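Local structure of hydrogenase maturation factor (Thermoanaerobacter tengcongensis, 3VTH) at residues A[5-10]-A[54-58]; A[424-428]-A[438-442]; A[538-544]-A[590-595]. The protein probably uses carbamoyl phosphate and ATP to carbamoylate the C-terminal cysteine of HypE, a step in the maturation of [NiFe]-hydrogenases. All blocks are in the same frame, centred on the assembly; numbering follows the deposited sequence.

Contact 1 of 3, residues A[5-10]-A[54-58]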
ATOM      1  N   ARG A   5      -2.706  35.537 -47.031  1.00 54.16           N
ATOM      2  CA  ARG A   5      -1.800  35.487 -45.886  1.00 52.51           C
ATOM      3  C   ARG A   5      -0.684  34.469 -46.086  1.00 50.20           C
ATOM      4  O   ARG A   5      -0.947  33.283 -46.308  1.00 48.18           O
ATOM      5  CB  ARG A   5      -2.560  35.171 -44.590  1.00 51.83           C
ATOM      6  CG  ARG A   5      -1.630  34.903 -43.397  1.00 52.26           C
ATOM      7  CD  ARG A   5      -2.323  34.278 -42.205  1.00 55.38           C
ATOM      8  NE  ARG A   5      -1.361  33.495 -41.406  1.00 56.90           N
ATOM      9  CZ  ARG A   5      -0.554  34.019 -40.486  1.00 57.52           C
ATOM     10  NH1 ARG A   5      -0.596  35.319 -40.219  1.00 61.24           N
ATOM     11  NH2 ARG A   5       0.295  33.251 -39.831  1.00 57.44           N
ATOM     12  N   VAL A   6       0.555  34.939 -45.983  1.00 49.85           N
ATOM     13  CA  VAL A   6       1.730  34.071 -46.011  1.00 48.76           C
ATOM     14  C   VAL A   6       1.842  33.241 -44.730  1.00 47.30           C
ATOM     15  O   VAL A   6       1.796  33.793 -43.625  1.00 46.76           O
ATOM     16  CB  VAL A   6       3.031  34.893 -46.205  1.00 50.25           C
ATOM     17  CG1 VAL A   6       4.243  33.973 -46.307  1.00 48.67           C
ATOM     18  CG2 VAL A   6       2.919  35.795 -47.433  1.00 51.71           C
ATOM     19  N   PRO A   7       1.995  31.903 -44.873  1.00 46.26           N
ATOM     20  CA  PRO A   7       2.169  31.056 -43.707  1.00 44.82           C
ATOM     21  C   PRO A   7       3.484  31.365 -43.002  1.00 45.05           C
ATOM     22  O   PRO A   7       4.489  31.645 -43.663  1.00 46.34           O
ATOM     23  CB  PRO A   7       2.189  29.629 -44.282  1.00 44.01           C
ATOM     24  CG  PRO A   7       1.672  29.741 -45.688  1.00 44.83           C
ATOM     25  CD  PRO A   7       2.019  31.131 -46.132  1.00 46.97           C
ATOM     26  N   GLN A   8       3.446  31.374 -41.675  1.00 43.81           N
ATOM     27  CA  GLN A   8       4.642  31.558 -40.875  1.00 44.71           C
ATOM     28  C   GLN A   8       4.859  30.284 -40.077  1.00 42.79           C
ATOM     29  O   GLN A   8       4.107  29.978 -39.150  1.00 42.19           O
ATOM     30  CB  GLN A   8       4.523  32.766 -39.936  1.00 45.69           C
ATOM     31  CG  GLN A   8       4.643  34.096 -40.610  1.00 48.83           C
ATOM     32  CD  GLN A   8       4.440  35.256 -39.654  1.00 50.20           C
ATOM     33  OE1 GLN A   8       4.935  35.248 -38.523  1.00 50.19           O
ATOM     34  NE2 GLN A   8       3.704  36.250 -40.097  1.00 50.25           N
ATOM     35  N   ILE A   9       5.887  29.537 -40.455  1.00 42.48           N
ATOM     36  CA  ILE A   9       6.114  28.231 -39.876  1.00 41.23           C
ATOM     37  C   ILE A   9       7.183  28.336 -38.793  1.00 41.55           C
ATOM     38  O   ILE A   9       8.259  28.889 -39.017  1.00 42.01           O
ATOM     39  CB  ILE A   9       6.466  27.186 -40.982  1.00 41.24           C
ATOM     40  CG1 ILE A   9       5.393  27.184 -42.100  1.00 42.50           C
ATOM     41  CG2 ILE A   9       6.709  25.788 -40.383  1.00 39.07           C
ATOM     42  CD1 ILE A   9       3.949  26.721 -41.663  1.00 41.66           C
ATOM     43  N   GLN A  10       6.850  27.835 -37.608  1.00 40.67           N
ATOM     44  CA  GLN A  10       7.778  27.787 -36.489  1.00 41.77           C
ATOM     45  C   GLN A  10       7.907  26.333 -36.046  1.00 39.28           C
ATOM     46  O   GLN A  10       7.125  25.480 -36.468  1.00 37.42           O
ATOM     47  CB  GLN A  10       7.260  28.624 -35.319  1.00 42.73           C
ATOM     48  CG  GLN A  10       7.404  30.130 -35.489  1.00 50.05           C
ATOM     49  CD  GLN A  10       7.372  30.835 -34.143  1.00 56.63           C
ATOM     50  OE1 GLN A  10       6.328  31.330 -33.716  1.00 60.64           O
ATOM     51  NE2 GLN A  10       8.512  30.848 -33.449  1.00 58.28           N
ATOM     52  N   GLU A  54       5.951  21.412 -36.038  1.00 32.76           N
ATOM     53  CA  GLU A  54       6.169  22.566 -36.904  1.00 34.42           C
ATOM     54  C   GLU A  54       4.829  22.990 -37.467  1.00 34.05           C
ATOM     55  O   GLU A  54       4.074  22.149 -37.961  1.00 32.97           O
ATOM     56  CB  GLU A  54       7.107  22.226 -38.079  1.00 35.33           C
ATOM     57  CG  GLU A  54       8.381  21.523 -37.642  1.00 38.13           C
ATOM     58  CD  GLU A  54       9.417  21.369 -38.735  1.00 41.95           C
ATOM     59  OE1 GLU A  54      10.603  21.252 -38.360  1.00 44.75           O
ATOM     60  OE2 GLU A  54       9.070  21.348 -39.945  1.00 42.22           O
ATOM     61  N   GLY A  55       4.539  24.283 -37.363  1.00 34.94           N
ATOM     62  CA  GLY A  55       3.364  24.895 -38.000  1.00 36.29           C
ATOM     63  C   GLY A  55       3.208  26.357 -37.605  1.00 38.02           C
ATOM     64  O   GLY A  55       4.176  27.002 -37.180  1.00 38.21           O
ATOM     65  N   GLU A  56       1.993  26.883 -37.757  1.00 39.35           N
ATOM     66  CA  GLU A  56       1.664  28.226 -37.299  1.00 41.46           C
ATOM     67  C   GLU A  56       1.746  28.283 -35.786  1.00 41.36           C
ATOM     68  O   GLU A  56       1.369  27.325 -35.100  1.00 39.90           O
ATOM     69  CB  GLU A  56       0.260  28.645 -37.747  1.00 42.96           C
ATOM     70  CG  GLU A  56       0.073  28.764 -39.253  1.00 45.71           C
ATOM     71  CD  GLU A  56       0.702  30.016 -39.855  1.00 51.30           C
ATOM     72  OE1 GLU A  56       0.825  30.061 -41.094  1.00 54.13           O
ATOM     73  OE2 GLU A  56       1.059  30.966 -39.114  1.00 53.95           O
ATOM     74  N   GLU A  57       2.238  29.410 -35.271  1.00 43.03           N
ATOM     75  CA  GLU A  57       2.383  29.615 -33.829  1.00 43.42           C
ATOM     76  C   GLU A  57       1.059  29.383 -33.108  1.00 42.49           C
ATOM     77  O   GLU A  57       1.028  28.771 -32.044  1.00 41.37           O
ATOM     78  CB  GLU A  57       2.885  31.033 -33.534  1.00 46.56           C
ATOM     79  CG  GLU A  57       3.135  31.302 -32.041  1.00 50.34           C
ATOM     80  CD  GLU A  57       3.624  32.718 -31.770  1.00 57.96           C
ATOM     81  OE1 GLU A  57       4.321  32.916 -30.750  1.00 62.05           O
ATOM     82  OE2 GLU A  57       3.321  33.638 -32.568  1.00 61.42           O
ATOM     83  N   LYS A  58      -0.030  29.875 -33.694  1.00 42.59           N
ATOM     84  CA  LYS A  58      -1.353  29.745 -33.082  1.00 42.98           C
ATOM     85  C   LYS A  58      -1.769  28.273 -32.943  1.00 40.36           C
ATOM     86  O   LYS A  58      -2.377  27.883 -31.951  1.00 40.10           O
ATOM     87  CB  LYS A  58      -2.397  30.545 -33.873  1.00 44.42           C
ATOM     88  CG  LYS A  58      -2.270  32.055 -33.693  1.00 48.67           C
ATOM     89  CD  LYS A  58      -3.368  32.820 -34.439  1.00 52.56           C
ATOM     90  CE  LYS A  58      -3.257  34.327 -34.208  1.00 55.84           C
ATOM     91  NZ  LYS A  58      -4.389  35.116 -34.797  1.00 57.59           N
TER
HETATM   92  O   HOH W   1       3.454  31.281 -36.914  1.00 24.20           O
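Gln10 and Gly55 form an antiparallel hydrogen-bonded pair where strand 10-17 begins beside strand 48-55, in the five-stranded sheet of the acylphosphatase domain. This is the tight part. Gln10 N reaches Gly55 O at 2.8 Å and 174°, and Gly55 N returns to Gln10 O at 3.0 Å, in the carbonyl plane. A CA-H...O contact, Glu54 CA to Gln10 O at 3.1 Å, backs the pair. Beside it, Ile9 lays CD1 along the backbone of Gly55, and Glu54 turns its carboxylate off to the backbone amides of Lys88 and Tyr90.

Toward residue 5 the backbones part and side chains take over, with Glu56 carrying the contact, while Arg5, Gln8 and Glu57 are exposed. Glu56, at the N-cap position of helix 57-69, is bent at its second torsion (chi2 -75°), which brings the carboxylate to residues 5-8. OE1 takes Gln8 N at 3.0 Å, while OE2 forms a salt bridge with Arg5 NH2; the two donors come from opposite sides of the carboxylate plane, both well out of it, and the carboxylate sits at the guanidinium edge. With an alanine in place of Glu56, Gln8 N and the Arg5 guanidinium would probably lose these partners, and residues 5-8 would be freer to move. One water bridges the segments, donating to Gln8 O at 2.7 Å and accepting from Glu57 N at 2.8 Å.

Contact 2 of 3, residues A[424-428]-A[438-442]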
ATOM      1  N   SER A 424       8.798   0.907  -3.268  1.00 22.13           N
ATOM      2  CA  SER A 424       8.398  -0.350  -3.885  1.00 22.13           C
ATOM      3  C   SER A 424       6.995  -0.703  -3.454  1.00 21.82           C
ATOM      4  O   SER A 424       6.501  -0.226  -2.417  1.00 21.40           O
ATOM      5  CB  SER A 424       9.347  -1.475  -3.467  1.00 22.58           C
ATOM      6  OG  SER A 424       9.091  -1.930  -2.137  1.00 21.34           O
ATOM      7  N   HIS A 425       6.353  -1.549  -4.244  1.00 21.74           N
ATOM      8  CA  HIS A 425       5.133  -2.182  -3.794  1.00 21.49           C
ATOM      9  C   HIS A 425       5.414  -3.004  -2.535  1.00 21.39           C
ATOM     10  O   HIS A 425       6.551  -3.388  -2.275  1.00 20.92           O
ATOM     11  CB  HIS A 425       4.542  -3.067  -4.893  1.00 21.55           C
ATOM     12  CG  HIS A 425       5.404  -4.232  -5.294  1.00 24.02           C
ATOM     13  ND1 HIS A 425       6.465  -4.113  -6.170  1.00 26.15           N
ATOM     14  CD2 HIS A 425       5.326  -5.550  -4.976  1.00 23.38           C
ATOM     15  CE1 HIS A 425       7.012  -5.305  -6.361  1.00 26.30           C
ATOM     16  NE2 HIS A 425       6.340  -6.192  -5.648  1.00 26.72           N
ATOM     17  N   HIS A 426       4.359  -3.247  -1.765  1.00 20.96           N
ATOM     18  CA  HIS A 426       4.408  -4.128  -0.592  1.00 21.71           C
ATOM     19  C   HIS A 426       5.176  -5.417  -0.885  1.00 22.68           C
ATOM     20  O   HIS A 426       4.858  -6.137  -1.845  1.00 23.46           O
ATOM     21  CB  HIS A 426       2.969  -4.475  -0.208  1.00 21.10           C
ATOM     22  CG  HIS A 426       2.853  -5.485   0.889  1.00 21.33           C
ATOM     23  ND1 HIS A 426       2.541  -6.809   0.654  1.00 25.35           N
ATOM     24  CD2 HIS A 426       2.979  -5.360   2.228  1.00 20.47           C
ATOM     25  CE1 HIS A 426       2.477  -7.459   1.803  1.00 20.58           C
ATOM     26  NE2 HIS A 426       2.721  -6.599   2.774  1.00 25.28           N
ATOM     27  N   ILE A 427       6.192  -5.696  -0.073  1.00 22.40           N
ATOM     28  CA  ILE A 427       6.991  -6.903  -0.232  1.00 23.72           C
ATOM     29  C   ILE A 427       6.510  -7.969   0.771  1.00 25.19           C
ATOM     30  O   ILE A 427       6.297  -9.118   0.390  1.00 25.60           O
ATOM     31  CB  ILE A 427       8.514  -6.618  -0.038  1.00 24.13           C
ATOM     32  CG1 ILE A 427       9.008  -5.565  -1.065  1.00 23.12           C
ATOM     33  CG2 ILE A 427       9.351  -7.914  -0.049  1.00 24.55           C
ATOM     34  CD1 ILE A 427       8.915  -6.016  -2.544  1.00 25.28           C
ATOM     35  N   GLY A 428       6.335  -7.573   2.026  1.00 24.40           N
ATOM     36  CA  GLY A 428       5.805  -8.483   3.065  1.00 26.60           C
ATOM     37  C   GLY A 428       6.724  -8.499   4.282  1.00 26.76           C
ATOM     38  O   GLY A 428       7.734  -7.809   4.305  1.00 25.42           O
ATOM     39  N   TYR A 438      12.819 -12.896  -2.501  1.00 37.58           N
ATOM     40  CA  TYR A 438      11.897 -12.068  -3.264  1.00 36.49           C
ATOM     41  C   TYR A 438      12.190 -10.565  -3.110  1.00 35.36           C
ATOM     42  O   TYR A 438      12.255  -9.831  -4.108  1.00 35.04           O
ATOM     43  CB  TYR A 438      10.480 -12.400  -2.831  1.00 36.08           C
ATOM     44  CG  TYR A 438       9.387 -11.503  -3.356  1.00 36.12           C
ATOM     45  CD1 TYR A 438       8.436 -10.978  -2.485  1.00 35.30           C
ATOM     46  CD2 TYR A 438       9.279 -11.188  -4.722  1.00 35.99           C
ATOM     47  CE1 TYR A 438       7.401 -10.162  -2.943  1.00 36.02           C
ATOM     48  CE2 TYR A 438       8.248 -10.341  -5.188  1.00 34.29           C
ATOM     49  CZ  TYR A 438       7.315  -9.849  -4.299  1.00 35.26           C
ATOM     50  OH  TYR A 438       6.275  -9.040  -4.719  1.00 35.50           O
ATOM     51  N   TYR A 439      12.375 -10.124  -1.871  1.00 33.10           N
ATOM     52  CA  TYR A 439      12.876  -8.781  -1.593  1.00 32.31           C
ATOM     53  C   TYR A 439      14.128  -8.462  -2.415  1.00 33.82           C
ATOM     54  O   TYR A 439      14.173  -7.454  -3.099  1.00 32.86           O
ATOM     55  CB  TYR A 439      13.175  -8.693  -0.103  1.00 31.13           C
ATOM     56  CG  TYR A 439      13.845  -7.456   0.418  1.00 28.39           C
ATOM     57  CD1 TYR A 439      15.198  -7.471   0.728  1.00 30.83           C
ATOM     58  CD2 TYR A 439      13.116  -6.302   0.695  1.00 24.45           C
ATOM     59  CE1 TYR A 439      15.827  -6.356   1.287  1.00 29.80           C
ATOM     60  CE2 TYR A 439      13.734  -5.171   1.249  1.00 26.77           C
ATOM     61  CZ  TYR A 439      15.104  -5.212   1.535  1.00 28.13           C
ATOM     62  OH  TYR A 439      15.760  -4.123   2.088  1.00 26.62           O
ATOM     63  N   ILE A 440      15.126  -9.339  -2.353  1.00 36.15           N
ATOM     64  CA  ILE A 440      16.408  -9.129  -3.049  1.00 38.88           C
ATOM     65  C   ILE A 440      16.234  -8.960  -4.545  1.00 39.29           C
ATOM     66  O   ILE A 440      16.830  -8.063  -5.137  1.00 40.19           O
ATOM     67  CB  ILE A 440      17.430 -10.273  -2.772  1.00 40.28           C
ATOM     68  CG1 ILE A 440      17.933 -10.189  -1.338  1.00 41.21           C
ATOM     69  CG2 ILE A 440      18.615 -10.210  -3.747  1.00 43.14           C
ATOM     70  CD1 ILE A 440      18.184  -8.786  -0.867  1.00 40.16           C
ATOM     71  N   GLU A 441      15.401  -9.812  -5.137  1.00 40.19           N
ATOM     72  CA  GLU A 441      15.126  -9.788  -6.569  1.00 41.18           C
ATOM     73  C   GLU A 441      14.351  -8.534  -6.995  1.00 39.09           C
ATOM     74  O   GLU A 441      14.553  -8.019  -8.098  1.00 39.51           O
ATOM     75  CB  GLU A 441      14.362 -11.051  -7.010  1.00 42.70           C
ATOM     76  CG  GLU A 441      12.800 -10.917  -7.016  1.00 46.15           C
ATOM     77  CD  GLU A 441      12.096 -11.860  -8.003  1.00 52.81           C
ATOM     78  OE1 GLU A 441      12.791 -12.553  -8.790  1.00 56.08           O
ATOM     79  OE2 GLU A 441      10.838 -11.912  -7.996  1.00 55.51           O
ATOM     80  N   GLN A 442      13.447  -8.060  -6.140  1.00 36.36           N
ATOM     81  CA  GLN A 442      12.713  -6.842  -6.439  1.00 33.88           C
ATOM     82  C   GLN A 442      13.627  -5.627  -6.399  1.00 32.55           C
ATOM     83  O   GLN A 442      13.501  -4.732  -7.233  1.00 31.82           O
ATOM     84  CB  GLN A 442      11.502  -6.681  -5.511  1.00 33.42           C
ATOM     85  CG  GLN A 442      10.372  -7.663  -5.847  1.00 34.77           C
ATOM     86  CD  GLN A 442      10.008  -7.668  -7.329  1.00 35.60           C
ATOM     87  OE1 GLN A 442       9.404  -6.722  -7.838  1.00 35.26           O
ATOM     88  NE2 GLN A 442      10.381  -8.736  -8.026  1.00 35.86           N
TER
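Ile427 and Tyr439 bring their CA atoms to 6.3 Å, where the loop after strand 420-423 runs past helix 433-449 without pairing with it; Ile427 and Gly428 instead form a classic beta bulge opposite Asn411. Ile427 points its side chain at the helix and divides its branches. CG2 rests 3.9 Å from Tyr439 CB and comes to the edge of the Tyr439 ring, and it also meets Tyr438 CD1 at 4.0 Å. The other branch carries CD1 onto the aliphatic part of Gln442, 4.0 Å from its CG, and the same methyl lies over one face of the His425 ring, offset toward the rim. Ile427 thus fills the angle between the helix and the imidazole.

His425 supplies the polar half. Its CG stands between the backbone N and the carbonyl carbon (chi1 64°), which turns the ring toward the helix. NE2 donates to Tyr438 OH at 3.0 Å with an angle of 151°, the oxygen lying within 5° of the imidazole plane. The two side chains approach from opposite directions. Gln442 crosses the histidine at about a right angle and sets OE1 at the ring edge, 3.1 Å from CE1. On the far nitrogen, ND1 is hydrogen-bonded to Tyr446 OH, further along the same helix.

The contact belongs to the Kae1-like domain. His426, turned from the helix, brings its side chain to about 5 Å from the bound ATP analogue APC. With both imidazole nitrogens bonded to tyrosine hydroxyls and a methyl on one face, the His425 ring is fixed in rotation, and Gln442 OE1, close to the polarised C-H of CE1, would if anything probably favour positive charge on the imidazole.

Contact 3 of 3, residues A[538-544]-A[590-595]; sequences YKPLPGN and NTAYVS
Strands 539-542 and 591-594 are an antiparallel pair in the large mixed sheet of the second Kae1-like subdomain, with Lys539 opposite Val594 and Leu541 opposite Ala592 as its hydrogen-bonded pairs. Their axes approach to 4.4 Å, the N-to-C directions 144° apart. Leu541 N to Ala592 O is the shortest bond, 2.6 Å and nearly along the C=O axis; the return bond from Ala592 N to Leu541 O is 3.1 Å, its donor tilted from the carbonyl plane. Lys539 and Val594 exchange a similar pair of bonds. Past the strand ends Gly543 N continues the series to Asn590 O at 2.9 Å, at a positive phi of 99° where a side chain would jam against the preceding carbonyl.

Pro540 and Pro542 fall at the non-hydrogen-bonded positions, facing Tyr593 and Thr591, so their missing N-H groups cost the pairing nothing. Pro540 CB packs between Thr591 CG2 at 3.7 Å and Tyr593 CE1 at 3.8 Å.

In this fold, related to the actin-like ATPases, helices cover the sheet on both faces. Helix 575-587 puts Ile581 and Ile585 on the two prolines; on the other face helix 551-559 lies over Leu541 and Val594. There the two side chains cross at about a right angle, Val594 CG1 meeting Leu541 CB at 3.9 Å. That branch is opposite the carbonyl carbon (chi1 -47°), which directs it toward the leucine, while CG2 comes close to Lys539 O. At the other end the Tyr538 ring turns its edge to the chain, CD1 3.6 Å from Val594 C, and its hydroxyl bonds to Asp514 and Arg532. Ser595 OG is held by Glu521 and Leu536 N.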
ATOM      1  N   TYR A 538       8.757   2.852  30.955  1.00 26.76           N
ATOM      2  CA  TYR A 538       9.211   1.525  30.511  1.00 26.62           C
ATOM      3  C   TYR A 538       8.650   0.381  31.359  1.00 26.95           C
ATOM      4  O   TYR A 538       8.718   0.444  32.580  1.00 27.35           O
ATOM      5  CB  TYR A 538      10.739   1.459  30.556  1.00 27.09           C
ATOM      6  CG  TYR A 538      11.399   2.191  29.422  1.00 28.00           C
ATOM      7  CD1 TYR A 538      11.090   1.872  28.103  1.00 29.00           C
ATOM      8  CD2 TYR A 538      12.352   3.184  29.662  1.00 29.40           C
ATOM      9  CE1 TYR A 538      11.696   2.535  27.039  1.00 28.61           C
ATOM     10  CE2 TYR A 538      12.969   3.846  28.607  1.00 29.76           C
ATOM     11  CZ  TYR A 538      12.619   3.508  27.293  1.00 29.79           C
ATOM     12  OH  TYR A 538      13.204   4.125  26.221  1.00 32.28           O
ATOM     13  N   LYS A 539       8.104  -0.646  30.700  1.00 26.19           N
ATOM     14  CA  LYS A 539       7.630  -1.851  31.375  1.00 26.89           C
ATOM     15  C   LYS A 539       8.401  -3.045  30.849  1.00 28.03           C
ATOM     16  O   LYS A 539       8.731  -3.094  29.647  1.00 26.74           O
ATOM     17  CB  LYS A 539       6.124  -2.074  31.124  1.00 26.49           C
ATOM     18  CG  LYS A 539       5.226  -0.925  31.582  1.00 25.05           C
ATOM     19  CD  LYS A 539       5.259  -0.807  33.122  1.00 28.08           C
ATOM     20  CE  LYS A 539       4.516   0.433  33.598  1.00 26.31           C
ATOM     21  NZ  LYS A 539       4.743   0.702  35.057  1.00 26.24           N
ATOM     22  N   PRO A 540       8.672  -4.026  31.729  1.00 29.41           N
ATOM     23  CA  PRO A 540       9.399  -5.222  31.306  1.00 31.31           C
ATOM     24  C   PRO A 540       8.504  -6.105  30.434  1.00 33.08           C
ATOM     25  O   PRO A 540       7.297  -6.216  30.684  1.00 33.85           O
ATOM     26  CB  PRO A 540       9.741  -5.919  32.633  1.00 32.13           C
ATOM     27  CG  PRO A 540       8.612  -5.519  33.572  1.00 31.97           C
ATOM     28  CD  PRO A 540       8.272  -4.083  33.154  1.00 30.56           C
ATOM     29  N   LEU A 541       9.082  -6.710  29.412  1.00 33.91           N
ATOM     30  CA  LEU A 541       8.342  -7.606  28.550  1.00 36.14           C
ATOM     31  C   LEU A 541       9.089  -8.933  28.558  1.00 38.49           C
ATOM     32  O   LEU A 541      10.131  -9.050  27.927  1.00 37.47           O
ATOM     33  CB  LEU A 541       8.287  -7.025  27.129  1.00 35.56           C
ATOM     34  CG  LEU A 541       7.197  -7.534  26.202  1.00 37.54           C
ATOM     35  CD1 LEU A 541       5.919  -6.775  26.508  1.00 39.88           C
ATOM     36  CD2 LEU A 541       7.591  -7.321  24.738  1.00 39.35           C
ATOM     37  N   PRO A 542       8.587  -9.916  29.320  1.00 42.15           N
ATOM     38  CA  PRO A 542       9.275 -11.201  29.484  1.00 45.60           C
ATOM     39  C   PRO A 542       9.036 -12.122  28.291  1.00 48.11           C
ATOM     40  O   PRO A 542       7.889 -12.326  27.874  1.00 47.78           O
ATOM     41  CB  PRO A 542       8.626 -11.780  30.746  1.00 46.94           C
ATOM     42  CG  PRO A 542       7.234 -11.217  30.719  1.00 45.01           C
ATOM     43  CD  PRO A 542       7.371  -9.831  30.153  1.00 42.47           C
ATOM     44  N   GLY A 543      10.121 -12.651  27.735  1.00 51.13           N
ATOM     45  CA  GLY A 543      10.038 -13.591  26.624  1.00 54.30           C
ATOM     46  C   GLY A 543      10.274 -12.952  25.272  1.00 55.26           C
ATOM     47  O   GLY A 543      10.675 -13.641  24.332  1.00 56.18           O
ATOM     48  N   ASN A 544       9.998 -11.648  25.170  1.00 56.02           N
ATOM     49  CA  ASN A 544      10.315 -10.826  23.984  1.00 56.65           C
ATOM     50  C   ASN A 544       9.451 -11.049  22.738  1.00 57.08           C
ATOM     51  O   ASN A 544       8.641 -10.188  22.373  1.00 56.89           O
ATOM     52  CB  ASN A 544      11.809 -10.932  23.621  1.00 57.27           C
ATOM     53  CG  ASN A 544      12.710 -10.376  24.702  1.00 58.13           C
ATOM     54  OD1 ASN A 544      12.298  -9.518  25.486  1.00 57.68           O
ATOM     55  ND2 ASN A 544      13.948 -10.864  24.751  1.00 59.08           N
ATOM     56  N   ASN A 590      15.676 -12.932  29.514  1.00 36.64           N
ATOM     57  CA  ASN A 590      14.973 -12.659  28.247  1.00 36.83           C
ATOM     58  C   ASN A 590      13.929 -11.547  28.355  1.00 35.91           C
ATOM     59  O   ASN A 590      12.813 -11.678  27.842  1.00 34.85           O
ATOM     60  CB  ASN A 590      14.305 -13.939  27.707  1.00 37.34           C
ATOM     61  CG  ASN A 590      15.303 -14.976  27.252  1.00 39.51           C
ATOM     62  OD1 ASN A 590      16.379 -14.649  26.747  1.00 40.28           O
ATOM     63  ND2 ASN A 590      14.944 -16.243  27.415  1.00 39.06           N
ATOM     64  N   THR A 591      14.286 -10.463  29.038  1.00 35.74           N
ATOM     65  CA  THR A 591      13.336  -9.396  29.316  1.00 34.98           C
ATOM     66  C   THR A 591      13.736  -8.122  28.581  1.00 34.23           C
ATOM     67  O   THR A 591      14.879  -7.678  28.678  1.00 35.21           O
ATOM     68  CB  THR A 591      13.230  -9.191  30.839  1.00 35.97           C
ATOM     69  OG1 THR A 591      12.597 -10.345  31.409  1.00 37.12           O
ATOM     70  CG2 THR A 591      12.414  -7.956  31.194  1.00 35.22           C
ATOM     71  N   ALA A 592      12.809  -7.566  27.809  1.00 32.79           N
ATOM     72  CA  ALA A 592      13.035  -6.284  27.147  1.00 32.69           C
ATOM     73  C   ALA A 592      12.248  -5.227  27.902  1.00 32.34           C
ATOM     74  O   ALA A 592      11.279  -5.554  28.587  1.00 33.17           O
ATOM     75  CB  ALA A 592      12.589  -6.339  25.683  1.00 32.22           C
ATOM     76  N   TYR A 593      12.665  -3.973  27.808  1.00 31.18           N
ATOM     77  CA  TYR A 593      11.886  -2.889  28.389  1.00 30.25           C
ATOM     78  C   TYR A 593      11.265  -2.078  27.279  1.00 28.94           C
ATOM     79  O   TYR A 593      11.943  -1.759  26.283  1.00 27.58           O
ATOM     80  CB  TYR A 593      12.756  -2.027  29.299  1.00 31.33           C
ATOM     81  CG  TYR A 593      13.127  -2.766  30.556  1.00 35.68           C
ATOM     82  CD1 TYR A 593      12.305  -2.732  31.679  1.00 38.80           C
ATOM     83  CD2 TYR A 593      14.287  -3.543  30.608  1.00 40.00           C
ATOM     84  CE1 TYR A 593      12.654  -3.434  32.848  1.00 42.54           C
ATOM     85  CE2 TYR A 593      14.629  -4.246  31.754  1.00 43.59           C
ATOM     86  CZ  TYR A 593      13.812  -4.189  32.860  1.00 44.30           C
ATOM     87  OH  TYR A 593      14.185  -4.889  33.988  1.00 49.41           O
ATOM     88  N   VAL A 594       9.972  -1.772  27.428  1.00 27.81           N
ATOM     89  CA  VAL A 594       9.200  -1.222  26.302  1.00 26.75           C
ATOM     90  C   VAL A 594       8.408   0.023  26.653  1.00 26.17           C
ATOM     91  O   VAL A 594       7.809   0.127  27.738  1.00 25.26           O
ATOM     92  CB  VAL A 594       8.223  -2.272  25.675  1.00 26.78           C
ATOM     93  CG1 VAL A 594       8.937  -3.589  25.440  1.00 27.74           C
ATOM     94  CG2 VAL A 594       6.981  -2.498  26.604  1.00 27.55           C
ATOM     95  N   SER A 595       8.425   0.966  25.721  1.00 25.69           N
ATOM     96  CA  SER A 595       7.508   2.115  25.703  1.00 25.52           C
ATOM     97  C   SER A 595       6.781   1.919  24.391  1.00 25.24           C
ATOM     98  O   SER A 595       7.358   2.120  23.321  1.00 24.96           O
ATOM     99  CB  SER A 595       8.294   3.439  25.681  1.00 26.23           C
ATOM    100  OG  SER A 595       7.486   4.542  25.266  1.00 24.56           O
TER

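How the contacts relate
Contact 1 is a surface contact, about 49 Å from the chain's centre, while contact 2 is buried about 12 Å from that centre and contact 3 is intermediate. Contacts 1 and 3 both pair strands antiparallel, but the first has a single hydrogen-bonded pair and spends the rest of its length on charges and a water, whereas the third repeats the pairing and is packed against helices on both faces but stays partly exposed. Contact 2 joins loop to helix mainly through side chains, with no backbone pairing. Contacts 2 and 3 belong to the two Kae1-like subdomains; contact 1, on the acylphosphatase domain, lies across the chain's centre from contact 3. None shares a helix or strand with another.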